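Local coordinates for sp1 protein (Swine acute diarrhea syndrome coronavirus, PDB 6LPA) that is the nonstructural protein nsp1 of a porcine alphacoronavirus, which probably suppresses host gene expression and so aids immune evasion, at residues T7-S12 against S94-E99; R43-G48 against W88-N93; S59-A64 against A73-F78. All coordinates share one frame; numbering follows the deposited sequence.

Interaction 1: residues T7-S12 against S94-E99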
loop_
_atom_site.group_PDB
_atom_site.type_symbol
_atom_site.label_atom_id
_atom_site.label_comp_id
_atom_site.label_asym_id
_atom_site.label_seq_id
_atom_site.Cartn_x
_atom_site.Cartn_y
_atom_site.Cartn_z
ATOM N N THR A 7 -15.753 0.224 -16.450
ATOM C CA THR A 7 -16.527 -1.001 -16.341
ATOM C C THR A 7 -15.597 -2.098 -15.831
ATOM O O THR A 7 -14.592 -2.428 -16.475
ATOM C CB THR A 7 -17.166 -1.379 -17.676
ATOM O OG1 THR A 7 -17.980 -0.289 -18.126
ATOM C CG2 THR A 7 -18.045 -2.606 -17.511
ATOM N N LEU A 8 -15.911 -2.624 -14.656
ATOM C CA LEU A 8 -15.111 -3.646 -14.001
ATOM C C LEU A 8 -15.872 -4.959 -13.945
ATOM O O LEU A 8 -17.100 -4.974 -13.842
ATOM C CB LEU A 8 -14.742 -3.217 -12.579
ATOM C CG LEU A 8 -13.934 -1.927 -12.439
ATOM C CD1 LEU A 8 -13.738 -1.591 -10.967
ATOM C CD2 LEU A 8 -12.608 -2.026 -13.176
ATOM N N ALA A 9 -15.127 -6.062 -13.983
ATOM C CA ALA A 9 -15.704 -7.387 -13.843
ATOM C C ALA A 9 -15.815 -7.730 -12.361
ATOM O O ALA A 9 -14.819 -8.076 -11.717
ATOM C CB ALA A 9 -14.869 -8.417 -14.594
ATOM N N VAL A 10 -17.025 -7.644 -11.823
ATOM C CA VAL A 10 -17.267 -7.885 -10.406
ATOM C C VAL A 10 -17.479 -9.374 -10.187
ATOM O O VAL A 10 -18.336 -9.992 -10.831
ATOM C CB VAL A 10 -18.478 -7.086 -9.917
ATOM C CG1 VAL A 10 -18.811 -7.473 -8.464
ATOM C CG2 VAL A 10 -18.208 -5.589 -10.080
ATOM N N ALA A 11 -16.704 -9.951 -9.268
ATOM C CA ALA A 11 -16.741 -11.389 -9.069
ATOM C C ALA A 11 -18.131 -11.822 -8.621
ATOM O O ALA A 11 -18.791 -11.126 -7.848
ATOM C CB ALA A 11 -15.687 -11.795 -8.041
ATOM N N SER A 12 -18.588 -12.975 -9.135
ATOM C CA SER A 12 -19.896 -13.483 -8.746
ATOM C C SER A 12 -19.878 -14.958 -8.352
ATOM O O SER A 12 -20.943 -15.513 -8.062
ATOM C CB SER A 12 -20.930 -13.275 -9.868
ATOM O OG SER A 12 -20.478 -13.883 -11.050
ATOM N N SER A 94 -12.508 -15.664 -12.399
ATOM C CA SER A 94 -13.816 -16.070 -11.889
ATOM C C SER A 94 -14.950 -15.547 -12.773
ATOM O O SER A 94 -14.785 -14.600 -13.555
ATOM C CB SER A 94 -14.027 -15.557 -10.469
ATOM O OG SER A 94 -14.466 -14.219 -10.508
ATOM N N ASN A 95 -16.120 -16.177 -12.625
ATOM C CA ASN A 95 -17.339 -15.663 -13.233
ATOM C C ASN A 95 -17.662 -14.312 -12.619
ATOM O O ASN A 95 -17.321 -14.030 -11.466
ATOM C CB ASN A 95 -18.518 -16.626 -13.034
ATOM C CG ASN A 95 -18.277 -17.990 -13.681
ATOM O OD1 ASN A 95 -17.764 -18.074 -14.796
ATOM N ND2 ASN A 95 -18.650 -19.060 -12.983
ATOM N N TYR A 96 -18.325 -13.472 -13.402
ATOM C CA TYR A 96 -18.433 -12.066 -13.066
ATOM C C TYR A 96 -19.731 -11.531 -13.633
ATOM O O TYR A 96 -20.381 -12.172 -14.463
ATOM C CB TYR A 96 -17.257 -11.255 -13.632
ATOM C CG TYR A 96 -17.177 -11.323 -15.148
ATOM C CD1 TYR A 96 -16.579 -12.411 -15.777
ATOM C CD2 TYR A 96 -17.714 -10.313 -15.957
ATOM C CE1 TYR A 96 -16.511 -12.498 -17.155
ATOM C CE2 TYR A 96 -17.645 -10.391 -17.362
ATOM C CZ TYR A 96 -17.042 -11.492 -17.945
ATOM O OH TYR A 96 -16.948 -11.616 -19.315
ATOM N N VAL A 97 -20.090 -10.341 -13.162
ATOM C CA VAL A 97 -21.088 -9.485 -13.778
ATOM C C VAL A 97 -20.445 -8.113 -13.952
ATOM O O VAL A 97 -19.647 -7.668 -13.117
ATOM C CB VAL A 97 -22.385 -9.392 -12.931
ATOM C CG1 VAL A 97 -23.033 -10.772 -12.762
ATOM C CG2 VAL A 97 -22.116 -8.761 -11.574
ATOM N N LEU A 98 -20.790 -7.440 -15.044
ATOM C CA LEU A 98 -20.209 -6.135 -15.339
ATOM C C LEU A 98 -20.930 -5.039 -14.570
ATOM O O LEU A 98 -22.160 -5.045 -14.467
ATOM C CB LEU A 98 -20.268 -5.869 -16.843
ATOM C CG LEU A 98 -19.442 -6.859 -17.666
ATOM C CD1 LEU A 98 -19.573 -6.633 -19.189
ATOM C CD2 LEU A 98 -17.988 -6.777 -17.230
ATOM N N GLU A 99 -20.153 -4.106 -14.006
ATOM C CA GLU A 99 -20.690 -3.019 -13.198
ATOM C C GLU A 99 -19.860 -1.760 -13.400
ATOM O O GLU A 99 -18.687 -1.817 -13.773
ATOM C CB GLU A 99 -20.719 -3.347 -11.694
ATOM C CG GLU A 99 -21.312 -4.683 -11.309
ATOM C CD GLU A 99 -22.804 -4.706 -11.457
ATOM O OE1 GLU A 99 -23.364 -3.672 -11.885
ATOM O OE2 GLU A 99 -23.415 -5.747 -11.138
#

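Interaction 2: residues R43-G48 against W88-N93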
loop_
_atom_site.group_PDB
_atom_site.type_symbol
_atom_site.label_atom_id
_atom_site.label_comp_id
_atom_site.label_asym_id
_atom_site.label_seq_id
_atom_site.Cartn_x
_atom_site.Cartn_y
_atom_site.Cartn_z
ATOM N N ARG A 43 -10.609 -9.127 -11.225
ATOM C CA ARG A 43 -11.974 -9.148 -10.712
ATOM C C ARG A 43 -12.093 -8.210 -9.522
ATOM O O ARG A 43 -11.197 -8.149 -8.680
ATOM C CB ARG A 43 -12.426 -10.559 -10.296
ATOM C CG ARG A 43 -12.452 -11.571 -11.445
ATOM C CD ARG A 43 -13.526 -11.254 -12.532
ATOM N NE ARG A 43 -13.415 -12.222 -13.622
ATOM C CZ ARG A 43 -12.667 -12.048 -14.713
ATOM N NH1 ARG A 43 -11.980 -10.927 -14.890
ATOM N NH2 ARG A 43 -12.615 -12.990 -15.640
ATOM N N PHE A 44 -13.194 -7.461 -9.462
ATOM C CA PHE A 44 -13.441 -6.615 -8.309
ATOM C C PHE A 44 -14.071 -7.432 -7.188
ATOM O O PHE A 44 -15.097 -8.090 -7.386
ATOM C CB PHE A 44 -14.353 -5.443 -8.656
ATOM C CG PHE A 44 -14.735 -4.614 -7.450
ATOM C CD1 PHE A 44 -13.932 -3.563 -7.038
ATOM C CD2 PHE A 44 -15.886 -4.894 -6.727
ATOM C CE1 PHE A 44 -14.285 -2.806 -5.927
ATOM C CE2 PHE A 44 -16.243 -4.150 -5.631
ATOM C CZ PHE A 44 -15.442 -3.107 -5.221
ATOM N N VAL A 45 -13.489 -7.343 -6.001
ATOM C CA VAL A 45 -13.939 -8.092 -4.847
ATOM C C VAL A 45 -14.257 -7.053 -3.790
ATOM O O VAL A 45 -13.367 -6.317 -3.350
ATOM C CB VAL A 45 -12.876 -9.087 -4.368
ATOM C CG1 VAL A 45 -13.406 -9.957 -3.222
ATOM C CG2 VAL A 45 -12.394 -9.921 -5.553
ATOM N N ALA A 46 -15.529 -6.965 -3.411
ATOM C CA ALA A 46 -15.948 -5.991 -2.418
ATOM C C ALA A 46 -15.318 -6.304 -1.063
ATOM O O ALA A 46 -15.052 -7.463 -0.723
ATOM C CB ALA A 46 -17.473 -5.986 -2.294
ATOM N N PHE A 47 -15.078 -5.260 -0.282
ATOM C CA PHE A 47 -14.650 -5.477 1.088
ATOM C C PHE A 47 -15.771 -6.166 1.853
ATOM O O PHE A 47 -16.938 -5.763 1.765
ATOM C CB PHE A 47 -14.287 -4.166 1.777
ATOM C CG PHE A 47 -13.866 -4.355 3.213
ATOM C CD1 PHE A 47 -12.564 -4.738 3.519
ATOM C CD2 PHE A 47 -14.789 -4.239 4.249
ATOM C CE1 PHE A 47 -12.162 -4.961 4.826
ATOM C CE2 PHE A 47 -14.395 -4.429 5.562
ATOM C CZ PHE A 47 -13.069 -4.808 5.855
ATOM N N GLY A 48 -15.411 -7.192 2.618
ATOM C CA GLY A 48 -16.372 -8.071 3.242
ATOM C C GLY A 48 -16.446 -9.429 2.595
ATOM O O GLY A 48 -16.910 -10.382 3.233
ATOM N N TRP A 88 -11.122 -4.617 -3.822
ATOM C CA TRP A 88 -9.870 -4.805 -4.541
ATOM C C TRP A 88 -10.151 -5.250 -5.969
ATOM O O TRP A 88 -11.196 -5.831 -6.268
ATOM C CB TRP A 88 -8.974 -5.857 -3.883
ATOM C CG TRP A 88 -8.762 -5.711 -2.404
ATOM C CD1 TRP A 88 -7.699 -5.116 -1.782
ATOM C CD2 TRP A 88 -9.617 -6.212 -1.358
ATOM N NE1 TRP A 88 -7.847 -5.214 -0.405
ATOM C CE2 TRP A 88 -9.015 -5.873 -0.121
ATOM C CE3 TRP A 88 -10.834 -6.904 -1.347
ATOM C CZ2 TRP A 88 -9.596 -6.201 1.115
ATOM C CZ3 TRP A 88 -11.420 -7.226 -0.110
ATOM C CH2 TRP A 88 -10.788 -6.883 1.103
ATOM N N LEU A 89 -9.182 -4.995 -6.843
ATOM C CA LEU A 89 -9.102 -5.635 -8.150
ATOM C C LEU A 89 -7.951 -6.622 -8.077
ATOM O O LEU A 89 -6.819 -6.234 -7.763
ATOM C CB LEU A 89 -8.875 -4.613 -9.264
ATOM C CG LEU A 89 -10.091 -3.843 -9.765
ATOM C CD1 LEU A 89 -9.638 -2.558 -10.459
ATOM C CD2 LEU A 89 -10.893 -4.736 -10.726
ATOM N N ILE A 90 -8.248 -7.889 -8.345
ATOM C CA ILE A 90 -7.317 -8.989 -8.144
ATOM C C ILE A 90 -7.309 -9.855 -9.392
ATOM O O ILE A 90 -8.386 -10.244 -9.880
ATOM C CB ILE A 90 -7.704 -9.841 -6.918
ATOM C CG1 ILE A 90 -8.123 -8.949 -5.735
ATOM C CG2 ILE A 90 -6.567 -10.781 -6.555
ATOM C CD1 ILE A 90 -8.719 -9.707 -4.540
ATOM N N PRO A 91 -6.136 -10.219 -9.906
ATOM C CA PRO A 91 -6.089 -11.124 -11.066
ATOM C C PRO A 91 -6.850 -12.404 -10.762
ATOM O O PRO A 91 -6.584 -13.090 -9.769
ATOM C CB PRO A 91 -4.586 -11.364 -11.269
ATOM C CG PRO A 91 -3.933 -10.127 -10.704
ATOM C CD PRO A 91 -4.794 -9.765 -9.499
ATOM N N SER A 92 -7.840 -12.692 -11.603
ATOM C CA SER A 92 -8.713 -13.839 -11.411
ATOM C C SER A 92 -9.503 -14.080 -12.686
ATOM O O SER A 92 -9.860 -13.134 -13.396
ATOM C CB SER A 92 -9.676 -13.618 -10.236
ATOM O OG SER A 92 -10.615 -14.671 -10.198
ATOM N N ASN A 93 -9.784 -15.352 -12.955
ATOM C CA ASN A 93 -10.664 -15.764 -14.041
ATOM C C ASN A 93 -12.063 -16.161 -13.557
ATOM O O ASN A 93 -12.749 -16.926 -14.243
ATOM C CB ASN A 93 -10.018 -16.918 -14.816
ATOM C CG ASN A 93 -8.806 -16.470 -15.639
ATOM O OD1 ASN A 93 -8.821 -15.404 -16.255
ATOM N ND2 ASN A 93 -7.741 -17.273 -15.618
#

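Interaction 3: residues S59-A64 against A73-F78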
loop_
_atom_site.group_PDB
_atom_site.type_symbol
_atom_site.label_atom_id
_atom_site.label_comp_id
_atom_site.label_asym_id
_atom_site.label_seq_id
_atom_site.Cartn_x
_atom_site.Cartn_y
_atom_site.Cartn_z
ATOM N N SER A 59 0.086 -10.715 2.588
ATOM C CA SER A 59 1.260 -9.981 2.130
ATOM C C SER A 59 1.261 -9.726 0.626
ATOM O O SER A 59 2.098 -8.953 0.144
ATOM C CB SER A 59 2.516 -10.760 2.506
ATOM O OG SER A 59 2.381 -12.090 2.051
ATOM N N ASP A 60 0.367 -10.354 -0.132
ATOM C CA ASP A 60 0.406 -10.211 -1.584
ATOM C C ASP A 60 -0.131 -8.850 -2.005
ATOM O O ASP A 60 -1.108 -8.347 -1.446
ATOM C CB ASP A 60 -0.405 -11.325 -2.249
ATOM C CG ASP A 60 0.330 -12.656 -2.246
ATOM O OD1 ASP A 60 1.576 -12.636 -2.329
ATOM O OD2 ASP A 60 -0.332 -13.709 -2.129
ATOM N N PHE A 61 0.504 -8.265 -3.008
ATOM C CA PHE A 61 0.068 -6.983 -3.531
ATOM C C PHE A 61 -1.066 -7.167 -4.529
ATOM O O PHE A 61 -0.976 -7.985 -5.450
ATOM C CB PHE A 61 1.236 -6.254 -4.188
ATOM C CG PHE A 61 2.157 -5.627 -3.201
ATOM C CD1 PHE A 61 1.794 -4.459 -2.547
ATOM C CD2 PHE A 61 3.362 -6.227 -2.882
ATOM C CE1 PHE A 61 2.643 -3.887 -1.613
ATOM C CE2 PHE A 61 4.208 -5.660 -1.944
ATOM C CZ PHE A 61 3.851 -4.487 -1.319
ATOM N N VAL A 62 -2.139 -6.414 -4.324
ATOM C CA VAL A 62 -3.241 -6.324 -5.275
ATOM C C VAL A 62 -3.508 -4.839 -5.503
ATOM O O VAL A 62 -2.750 -3.988 -5.018
ATOM C CB VAL A 62 -4.478 -7.078 -4.750
ATOM C CG1 VAL A 62 -4.143 -8.554 -4.517
ATOM C CG2 VAL A 62 -4.947 -6.484 -3.453
ATOM N N VAL A 63 -4.555 -4.505 -6.265
ATOM C CA VAL A 63 -5.028 -3.128 -6.371
ATOM C C VAL A 63 -6.138 -2.945 -5.353
ATOM O O VAL A 63 -7.068 -3.762 -5.287
ATOM C CB VAL A 63 -5.515 -2.791 -7.794
ATOM C CG1 VAL A 63 -6.307 -1.483 -7.802
ATOM C CG2 VAL A 63 -4.324 -2.681 -8.755
ATOM N N ALA A 64 -6.015 -1.917 -4.523
ATOM C CA ALA A 64 -7.043 -1.559 -3.558
ATOM C C ALA A 64 -7.808 -0.353 -4.087
ATOM O O ALA A 64 -7.294 0.422 -4.892
ATOM C CB ALA A 64 -6.438 -1.244 -2.181
ATOM N N ALA A 73 -7.770 4.175 -6.762
ATOM C CA ALA A 73 -7.148 2.867 -6.855
ATOM C C ALA A 73 -5.641 2.995 -6.692
ATOM O O ALA A 73 -5.031 3.928 -7.221
ATOM C CB ALA A 73 -7.476 2.215 -8.196
ATOM N N TYR A 74 -5.041 2.053 -5.967
ATOM C CA TYR A 74 -3.600 2.073 -5.757
ATOM C C TYR A 74 -3.168 0.661 -5.413
ATOM O O TYR A 74 -3.992 -0.196 -5.094
ATOM C CB TYR A 74 -3.206 3.055 -4.651
ATOM C CG TYR A 74 -3.905 2.790 -3.331
ATOM C CD1 TYR A 74 -5.201 3.240 -3.111
ATOM C CD2 TYR A 74 -3.267 2.109 -2.305
ATOM C CE1 TYR A 74 -5.846 3.007 -1.918
ATOM C CE2 TYR A 74 -3.913 1.863 -1.092
ATOM C CZ TYR A 74 -5.197 2.321 -0.908
ATOM O OH TYR A 74 -5.860 2.095 0.278
ATOM N N ILE A 75 -1.872 0.428 -5.475
ATOM C CA ILE A 75 -1.313 -0.884 -5.173
ATOM C C ILE A 75 -1.078 -0.978 -3.673
ATOM O O ILE A 75 -0.563 -0.043 -3.054
ATOM C CB ILE A 75 -0.025 -1.121 -5.982
ATOM C CG1 ILE A 75 -0.356 -1.082 -7.461
ATOM C CG2 ILE A 75 0.607 -2.461 -5.628
ATOM C CD1 ILE A 75 0.838 -1.369 -8.378
ATOM N N ALA A 76 -1.495 -2.096 -3.085
ATOM C CA ALA A 76 -1.473 -2.317 -1.642
ATOM C C ALA A 76 -1.541 -3.817 -1.383
ATOM O O ALA A 76 -1.981 -4.591 -2.243
ATOM C CB ALA A 76 -2.633 -1.588 -0.941
ATOM N N THR A 77 -1.082 -4.234 -0.199
ATOM C CA THR A 77 -1.231 -5.635 0.166
ATOM C C THR A 77 -2.704 -5.959 0.366
ATOM O O THR A 77 -3.489 -5.111 0.799
ATOM C CB THR A 77 -0.463 -5.985 1.455
ATOM O OG1 THR A 77 -0.938 -5.177 2.547
ATOM C CG2 THR A 77 1.064 -5.790 1.262
ATOM N N PHE A 78 -3.058 -7.220 0.080
ATOM C CA PHE A 78 -4.433 -7.682 0.247
ATOM C C PHE A 78 -4.884 -7.533 1.696
ATOM O O PHE A 78 -6.063 -7.257 1.962
ATOM C CB PHE A 78 -4.525 -9.140 -0.238
ATOM C CG PHE A 78 -5.926 -9.713 -0.295
ATOM C CD1 PHE A 78 -7.024 -8.938 -0.684
ATOM C CD2 PHE A 78 -6.137 -11.059 0.012
ATOM C CE1 PHE A 78 -8.324 -9.503 -0.728
ATOM C CE2 PHE A 78 -7.405 -11.619 -0.033
ATOM C CZ PHE A 78 -8.507 -10.843 -0.412
#

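Interaction 1: residues T7-S12 against S94-E99
Val10 and Val97 face each other as a hydrogen-bonded pair where strand 7-11 runs antiparallel to strand 96-99. The two strands belong to the mixed beta-sheet of nsp1, which in alphacoronaviruses forms a six-stranded irregular barrel. Val10 N reaches Val97 O at 2.9 Å, and Val97 N returns a bond to Val10 O. Leu8 and Glu99 form the next hydrogen-bonded pair, with Leu8 N 3.0 Å from Glu99 O. The pairing ends at Ala11 with Tyr96, where the side chains diverge.

The close side-chain packing lies around Val10. Its CG2 branch sits anti to the carbonyl carbon (CG1 takes the place anti to N, chi1 174°). This branch meets Glu99 CG at 3.5 Å, and the two side chains cross at about a right angle. Glu99 CG is brought there by lying beside its own backbone N (chi1 -49°); the bend at chi2 then directs the carboxylate. Leu8, on the same face, is buried against Phe101, and Val10 also touches Phe101 and Phe44.

The solvent side begins with Val97, which is exposed although it shares the Val10 face. On the other face Ala9 CB still packs 3.7 Å from Tyr96 CD2, but the phenol end leads away from strand 7-11. Leu98 and Thr7 are exposed too. Leu98 CD2 turns back toward the Ala9 backbone, while its CB meets Thr7 CG2 at 4.0 Å. The hydroxyl of Thr7 bonds instead to Glu100.

Beyond the ladder, Asn95 O takes two hydrogen bonds that approach from opposite faces of its carbonyl plane. Ser12 N comes from one face at 2.9 Å. From the other face comes Ser94 OG, 3.0 Å from Asn95 O and 43° out of the carbonyl plane. The same Ser94 OG rests 3.7 Å from Ala11 CB.

Interaction 2: residues R43-G48 against W88-N93
Arg43 and Ser92 meet at one end of an antiparallel strand pair, 43-46 with 88-91, within the main beta-sheet of the nsp1 fold. The Arg43 guanidinium lies flat beneath a backbone carbonyl. Ser92 O sits over the centre of one face, 3.3 Å from Arg43 CZ. This is a contact with the face and not an N-H bond. The N-H groups serve other carbonyls: NE bonds to Ser94 O and NH1 to Lys40 O. These bonds would hold the plane of the group. The first torsion (chi1 -62°) sets Arg43 CG beside the serine, 3.7 Å from Ser92 CB. The bend at chi2 (-66°) then carries CD and the guanidinium on under Ser92 O.

At the other end, the indole of Trp88 reaches across toward strand 43-46 and the residues after it. The six-membered ring lies near Val45 O and Ala46 O. Its CH2 corner meets Phe47 CD1 at 3.7 Å, and the two side chains cross obliquely. Trp88 also packs edge-to-face with Phe78.

Between these ends, Val45 CG2 touches Ile90 CD1 at 3.8 Å on the face shared with Arg43 and Trp88. Phe44 and Leu89 point to the opposite face, where Phe44 CB and Leu89 CD2 are 4.1 Å apart. The Phe44 ring goes on to meet Phe101 with its plane at about 45°.

The backbones are joined by two pairs of hydrogen bonds, at Arg43 with Ile90 and at Val45 with Trp88. Val45 N lies 2.8 Å from Trp88 O.

Interaction 3: residues S59-A64 against A73-F78
Ala64 and Tyr74 form a hydrogen-bonded pair in the beta-hairpin of strands 61-66 and 71-77, part of the main sheet of nsp1.

Backbone hydrogen bonds make the first group. Ala64 N lies 2.7 Å from Tyr74 O, and Tyr74 N bonds back to Ala64 O. Val62 and Ala76 form the second such pair, with Val62 N 2.8 Å from Ala76 O. A single further bond, from Phe78 N to Asp60 O, extends the pairing past the end of strand 73-77. The carboxylate of Asp60 bonds to Glu57 N and makes a salt bridge with Arg83 of the second subunit.

CH-pi contacts make the second group. Thr77 CG2 lies over one face of the Phe61 ring, 4.1 Å from its centroid and toward the rim. This methyl is placed anti to the carbonyl carbon, while OG1 sits between N and the carbonyl carbon (chi1 59°). Nearer the turn, Ala64 CB lies over one face of the Tyr74 ring. The Tyr74 hydroxyl bonds to Glu66.

Apolar packing completes the contact. Phe61 CD1 meets Ile75 CG2 at 3.9 Å, and both residues touch Ala27 of helix 24-28. Val63 CG1 is 3.9 Å from Ala73 CB. Ala64 CB and Ala76 CB meet at 4.0 Å, and Ala64 thus has a methyl on one side and the phenol ring on another. Val62 CG2 packs against Phe78, 3.9 Å from Phe78 CA and 4.2 Å from Phe78 CB.

How the interactions relate
All three contacts lie in one mixed sheet. Along the chain they are nested: interaction 3 lies within the loop closed by interaction 2, which lies within that of interaction 1. Interactions 1 and 2 have centres about 9 Å apart; a probable hydrogen bond from Phe44 N to Ala9 O joins outermost strands 6-11 and 42-46, consistent with closure of the barrel. Interactions 2 and 3, about 10 Å apart between centres, join through Leu89 N and Val63 O. Interactions 1 and 3 lie about 18 Å apart between centres, though strands 96-104 and 71-77 adjoin. Interaction 2 touches both the pair formed by the first and last strands and the hairpin, whose contact also reaches the second subunit.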